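Local coordinates for protein ATPase BagA (Mycobacterium tuberculosis H37Rv, PDB 6BS3) that forms one half of the heterodimeric BagAB ATPase complex, whose ATPase activity is required for resistance to nitric oxide and to elevated glycerol, at residues A[18-29]-A[198-209]. Residues are numbered along the deposited sequence; the frame is centred on the assembly and turned at random.
Sequences LSGVRLHLVTGK and LLHSNQTAIHLV
H207 reaches across to H24 on the face of the sheet that also carries A205 and V26. With CG anti to its carbonyl carbon (chi1 -50°), the side chain leans toward 18-29: CB sits 3.9 Å from L25 O, with CG a little farther from the same oxygen, CD2 packs against H24 CB, CE1 lies loosely beside L18 CD1, and NE2 meets H24 ND1 at 2.8 Å. That bond is nearly straight (170°), and the rings join rim to rim with planes 17° apart. H207 ND1 accepts from the backbone N-H of S236, so both ring nitrogens are bonded and the ring's rotation is fixed; V21 CG1 sits over one face of the H24 ring, displaced toward its rim.

Beneath the histidines the strands run parallel. Q203 O starts the ladder by accepting from both R22 N and L23 N; then A205 N gives to L23 O, L25 N to A205 O, H207 N to L25 O, T27 N to H207 O and V209 N to T27 O. On the other face, L25 CD1 lies 3.6 Å from I206 CG1, L23 CD2 meets L199 CD2 at 4.0 Å, and T27 CG2 packs on L208 CG at 3.8 Å. A water bridges K29 N and V209 O where the strands part.

These are neighbouring central strands of the mainly parallel sheet of a P-loop NTPase: strand 23-28 leads into the Walker A loop, where G28 O accepts from K34 NZ and K29 touches ADP.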
loop_
_atom_site.group_PDB
_atom_site.type_symbol
_atom_site.label_atom_id
_atom_site.label_comp_id
_atom_site.label_asym_id
_atom_site.label_seq_id
_atom_site.Cartn_x
_atom_site.Cartn_y
_atom_site.Cartn_z
ATOM N N LEU A 18 -17.631 -17.736 14.709
ATOM C CA LEU A 18 -16.438 -16.895 14.776
ATOM C C LEU A 18 -15.947 -16.653 16.208
ATOM O O LEU A 18 -14.806 -16.250 16.385
ATOM C CB LEU A 18 -16.658 -15.561 14.034
ATOM C CG LEU A 18 -16.936 -15.618 12.527
ATOM C CD1 LEU A 18 -16.968 -14.221 11.947
ATOM C CD2 LEU A 18 -15.900 -16.484 11.771
ATOM N N SER A 19 -16.781 -16.937 17.222
ATOM C CA SER A 19 -16.418 -16.809 18.647
ATOM C C SER A 19 -15.629 -18.035 19.107
ATOM O O SER A 19 -14.914 -17.964 20.099
ATOM C CB SER A 19 -17.664 -16.639 19.515
ATOM O OG SER A 19 -18.414 -15.504 19.116
ATOM N N GLY A 20 -15.765 -19.139 18.379
ATOM C CA GLY A 20 -15.046 -20.383 18.652
ATOM C C GLY A 20 -13.670 -20.425 18.001
ATOM O O GLY A 20 -12.852 -21.281 18.348
ATOM N N VAL A 21 -13.409 -19.498 17.036
ATOM C CA VAL A 21 -12.141 -19.358 16.301
ATOM C C VAL A 21 -11.007 -18.945 17.279
ATOM O O VAL A 21 -11.167 -17.992 18.049
ATOM C CB VAL A 21 -12.274 -18.359 15.105
ATOM C CG1 VAL A 21 -10.913 -17.975 14.526
ATOM C CG2 VAL A 21 -13.178 -18.914 14.010
ATOM N N ARG A 22 -9.863 -19.657 17.206
ATOM C CA ARG A 22 -8.655 -19.412 18.007
ATOM C C ARG A 22 -7.620 -18.629 17.202
ATOM O O ARG A 22 -6.773 -17.955 17.795
ATOM C CB ARG A 22 -8.014 -20.743 18.440
ATOM C CG ARG A 22 -8.916 -21.710 19.239
ATOM C CD ARG A 22 -8.862 -21.645 20.779
ATOM N NE ARG A 22 -7.646 -21.062 21.366
ATOM C CZ ARG A 22 -6.439 -21.608 21.295
ATOM N NH1 ARG A 22 -6.257 -22.750 20.640
ATOM N NH2 ARG A 22 -5.394 -20.992 21.831
ATOM N N LEU A 23 -7.641 -18.758 15.857
ATOM C CA LEU A 23 -6.681 -18.080 14.978
ATOM C C LEU A 23 -7.364 -17.149 14.004
ATOM O O LEU A 23 -8.025 -17.616 13.081
ATOM C CB LEU A 23 -5.765 -19.092 14.235
ATOM C CG LEU A 23 -4.830 -18.514 13.146
ATOM C CD1 LEU A 23 -3.821 -17.529 13.734
ATOM C CD2 LEU A 23 -4.164 -19.628 12.334
ATOM N N HIS A 24 -7.155 -15.833 14.183
ATOM C CA HIS A 24 -7.743 -14.805 13.315
ATOM C C HIS A 24 -6.682 -14.205 12.430
ATOM O O HIS A 24 -5.701 -13.671 12.936
ATOM C CB HIS A 24 -8.442 -13.691 14.121
ATOM C CG HIS A 24 -9.593 -14.183 14.941
ATOM N ND1 HIS A 24 -10.893 -14.164 14.451
ATOM C CD2 HIS A 24 -9.605 -14.691 16.192
ATOM C CE1 HIS A 24 -11.646 -14.669 15.413
ATOM N NE2 HIS A 24 -10.913 -15.002 16.477
ATOM N N LEU A 25 -6.864 -14.299 11.107
ATOM C CA LEU A 25 -5.885 -13.731 10.189
ATOM C C LEU A 25 -6.502 -12.493 9.555
ATOM O O LEU A 25 -7.590 -12.574 8.993
ATOM C CB LEU A 25 -5.441 -14.768 9.131
ATOM C CG LEU A 25 -4.744 -16.031 9.632
ATOM C CD1 LEU A 25 -5.061 -17.217 8.726
ATOM C CD2 LEU A 25 -3.233 -15.854 9.644
ATOM N N VAL A 26 -5.843 -11.341 9.704
ATOM C CA VAL A 26 -6.333 -10.054 9.198
ATOM C C VAL A 26 -5.545 -9.636 7.968
ATOM O O VAL A 26 -4.367 -9.244 8.054
ATOM C CB VAL A 26 -6.398 -8.936 10.299
ATOM C CG1 VAL A 26 -7.033 -7.661 9.752
ATOM C CG2 VAL A 26 -7.160 -9.417 11.540
ATOM N N THR A 27 -6.193 -9.782 6.804
ATOM C CA THR A 27 -5.598 -9.408 5.530
ATOM C C THR A 27 -6.335 -8.173 4.958
ATOM O O THR A 27 -7.182 -7.580 5.636
ATOM C CB THR A 27 -5.464 -10.611 4.578
ATOM O OG1 THR A 27 -4.633 -10.221 3.482
ATOM C CG2 THR A 27 -6.795 -11.121 4.061
ATOM N N GLY A 28 -5.939 -7.767 3.762
ATOM C CA GLY A 28 -6.463 -6.600 3.068
ATOM C C GLY A 28 -5.362 -5.917 2.273
ATOM O O GLY A 28 -4.180 -6.172 2.503
ATOM N N LYS A 29 -5.728 -5.060 1.316
ATOM C CA LYS A 29 -4.743 -4.346 0.504
ATOM C C LYS A 29 -3.904 -3.399 1.411
ATOM O O LYS A 29 -4.382 -3.001 2.467
ATOM C CB LYS A 29 -5.477 -3.582 -0.605
ATOM C CG LYS A 29 -4.566 -2.862 -1.586
ATOM C CD LYS A 29 -5.273 -2.494 -2.902
ATOM C CE LYS A 29 -4.502 -1.430 -3.649
ATOM N NZ LYS A 29 -3.165 -1.898 -4.048
ATOM N N LEU A 198 -4.750 -27.123 10.970
ATOM C CA LEU A 198 -5.163 -25.947 11.732
ATOM C C LEU A 198 -5.780 -24.895 10.814
ATOM O O LEU A 198 -6.897 -24.453 11.084
ATOM C CB LEU A 198 -4.006 -25.357 12.570
ATOM C CG LEU A 198 -4.280 -23.991 13.256
ATOM C CD1 LEU A 198 -5.397 -24.087 14.288
ATOM C CD2 LEU A 198 -3.048 -23.451 13.914
ATOM N N LEU A 199 -5.068 -24.522 9.727
ATOM C CA LEU A 199 -5.512 -23.499 8.763
ATOM C C LEU A 199 -6.853 -23.793 8.108
ATOM O O LEU A 199 -7.650 -22.880 7.958
ATOM C CB LEU A 199 -4.457 -23.221 7.688
ATOM C CG LEU A 199 -3.149 -22.594 8.163
ATOM C CD1 LEU A 199 -2.127 -22.569 7.038
ATOM C CD2 LEU A 199 -3.378 -21.195 8.775
ATOM N N HIS A 200 -7.109 -25.062 7.765
ATOM C CA HIS A 200 -8.336 -25.523 7.104
ATOM C C HIS A 200 -9.520 -25.809 8.075
ATOM O O HIS A 200 -10.649 -25.965 7.616
ATOM C CB HIS A 200 -8.026 -26.740 6.197
ATOM C CG HIS A 200 -7.261 -26.324 4.982
ATOM N ND1 HIS A 200 -5.889 -26.091 5.034
ATOM C CD2 HIS A 200 -7.707 -26.004 3.746
ATOM C CE1 HIS A 200 -5.548 -25.655 3.834
ATOM N NE2 HIS A 200 -6.605 -25.586 3.023
ATOM N N SER A 201 -9.284 -25.780 9.399
ATOM C CA SER A 201 -10.326 -26.047 10.389
ATOM C C SER A 201 -11.193 -24.833 10.759
ATOM O O SER A 201 -10.919 -23.703 10.342
ATOM C CB SER A 201 -9.721 -26.665 11.648
ATOM O OG SER A 201 -9.098 -25.669 12.440
ATOM N N ASN A 202 -12.225 -25.100 11.594
ATOM C CA ASN A 202 -13.164 -24.153 12.193
ATOM C C ASN A 202 -12.496 -23.359 13.337
ATOM O O ASN A 202 -13.144 -22.513 13.949
ATOM C CB ASN A 202 -14.452 -24.882 12.671
ATOM C CG ASN A 202 -14.322 -25.878 13.825
ATOM O OD1 ASN A 202 -13.327 -25.948 14.566
ATOM N ND2 ASN A 202 -15.366 -26.670 14.021
ATOM N N GLN A 203 -11.203 -23.642 13.623
ATOM C CA GLN A 203 -10.376 -22.944 14.626
ATOM C C GLN A 203 -9.723 -21.708 13.996
ATOM O O GLN A 203 -9.116 -20.908 14.706
ATOM C CB GLN A 203 -9.263 -23.874 15.142
ATOM C CG GLN A 203 -9.759 -25.076 15.928
ATOM C CD GLN A 203 -10.012 -24.712 17.359
ATOM O OE1 GLN A 203 -11.083 -24.204 17.716
ATOM N NE2 GLN A 203 -9.015 -24.954 18.200
ATOM N N THR A 204 -9.827 -21.569 12.662
ATOM C CA THR A 204 -9.238 -20.472 11.890
ATOM C C THR A 204 -10.319 -19.688 11.135
ATOM O O THR A 204 -11.370 -20.242 10.794
ATOM C CB THR A 204 -8.136 -21.051 10.938
ATOM O OG1 THR A 204 -7.218 -21.835 11.695
ATOM C CG2 THR A 204 -7.354 -19.978 10.170
ATOM N N ALA A 205 -10.045 -18.394 10.875
ATOM C CA ALA A 205 -10.871 -17.485 10.065
ATOM C C ALA A 205 -9.980 -16.393 9.513
ATOM O O ALA A 205 -9.160 -15.839 10.239
ATOM C CB ALA A 205 -12.006 -16.866 10.885
ATOM N N ILE A 206 -10.151 -16.084 8.227
ATOM C CA ILE A 206 -9.430 -15.019 7.521
ATOM C C ILE A 206 -10.410 -13.854 7.314
ATOM O O ILE A 206 -11.434 -14.024 6.654
ATOM C CB ILE A 206 -8.816 -15.511 6.180
ATOM C CG1 ILE A 206 -7.816 -16.666 6.415
ATOM C CG2 ILE A 206 -8.151 -14.357 5.402
ATOM C CD1 ILE A 206 -7.849 -17.779 5.434
ATOM N N HIS A 207 -10.090 -12.692 7.908
ATOM C CA HIS A 207 -10.851 -11.451 7.803
ATOM C C HIS A 207 -10.154 -10.564 6.775
ATOM O O HIS A 207 -8.926 -10.537 6.695
ATOM C CB HIS A 207 -10.984 -10.735 9.172
ATOM C CG HIS A 207 -11.451 -11.636 10.268
ATOM N ND1 HIS A 207 -12.733 -12.170 10.269
ATOM C CD2 HIS A 207 -10.769 -12.128 11.328
ATOM C CE1 HIS A 207 -12.788 -12.957 11.330
ATOM N NE2 HIS A 207 -11.635 -12.948 12.009
ATOM N N LEU A 208 -10.946 -9.884 5.957
ATOM C CA LEU A 208 -10.432 -9.068 4.867
ATOM C C LEU A 208 -10.862 -7.636 5.026
ATOM O O LEU A 208 -12.038 -7.303 4.906
ATOM C CB LEU A 208 -10.866 -9.636 3.500
ATOM C CG LEU A 208 -10.455 -11.081 3.231
ATOM C CD1 LEU A 208 -11.586 -12.055 3.569
ATOM C CD2 LEU A 208 -9.956 -11.246 1.821
ATOM N N VAL A 209 -9.894 -6.797 5.337
ATOM C CA VAL A 209 -10.091 -5.363 5.475
ATOM C C VAL A 209 -10.127 -4.753 4.070
ATOM O O VAL A 209 -9.310 -5.086 3.223
ATOM C CB VAL A 209 -8.990 -4.719 6.363
ATOM C CG1 VAL A 209 -9.154 -3.199 6.442
ATOM C CG2 VAL A 209 -9.009 -5.329 7.758
HETATM O O HOH W 1 -8.439 -4.740 0.530
#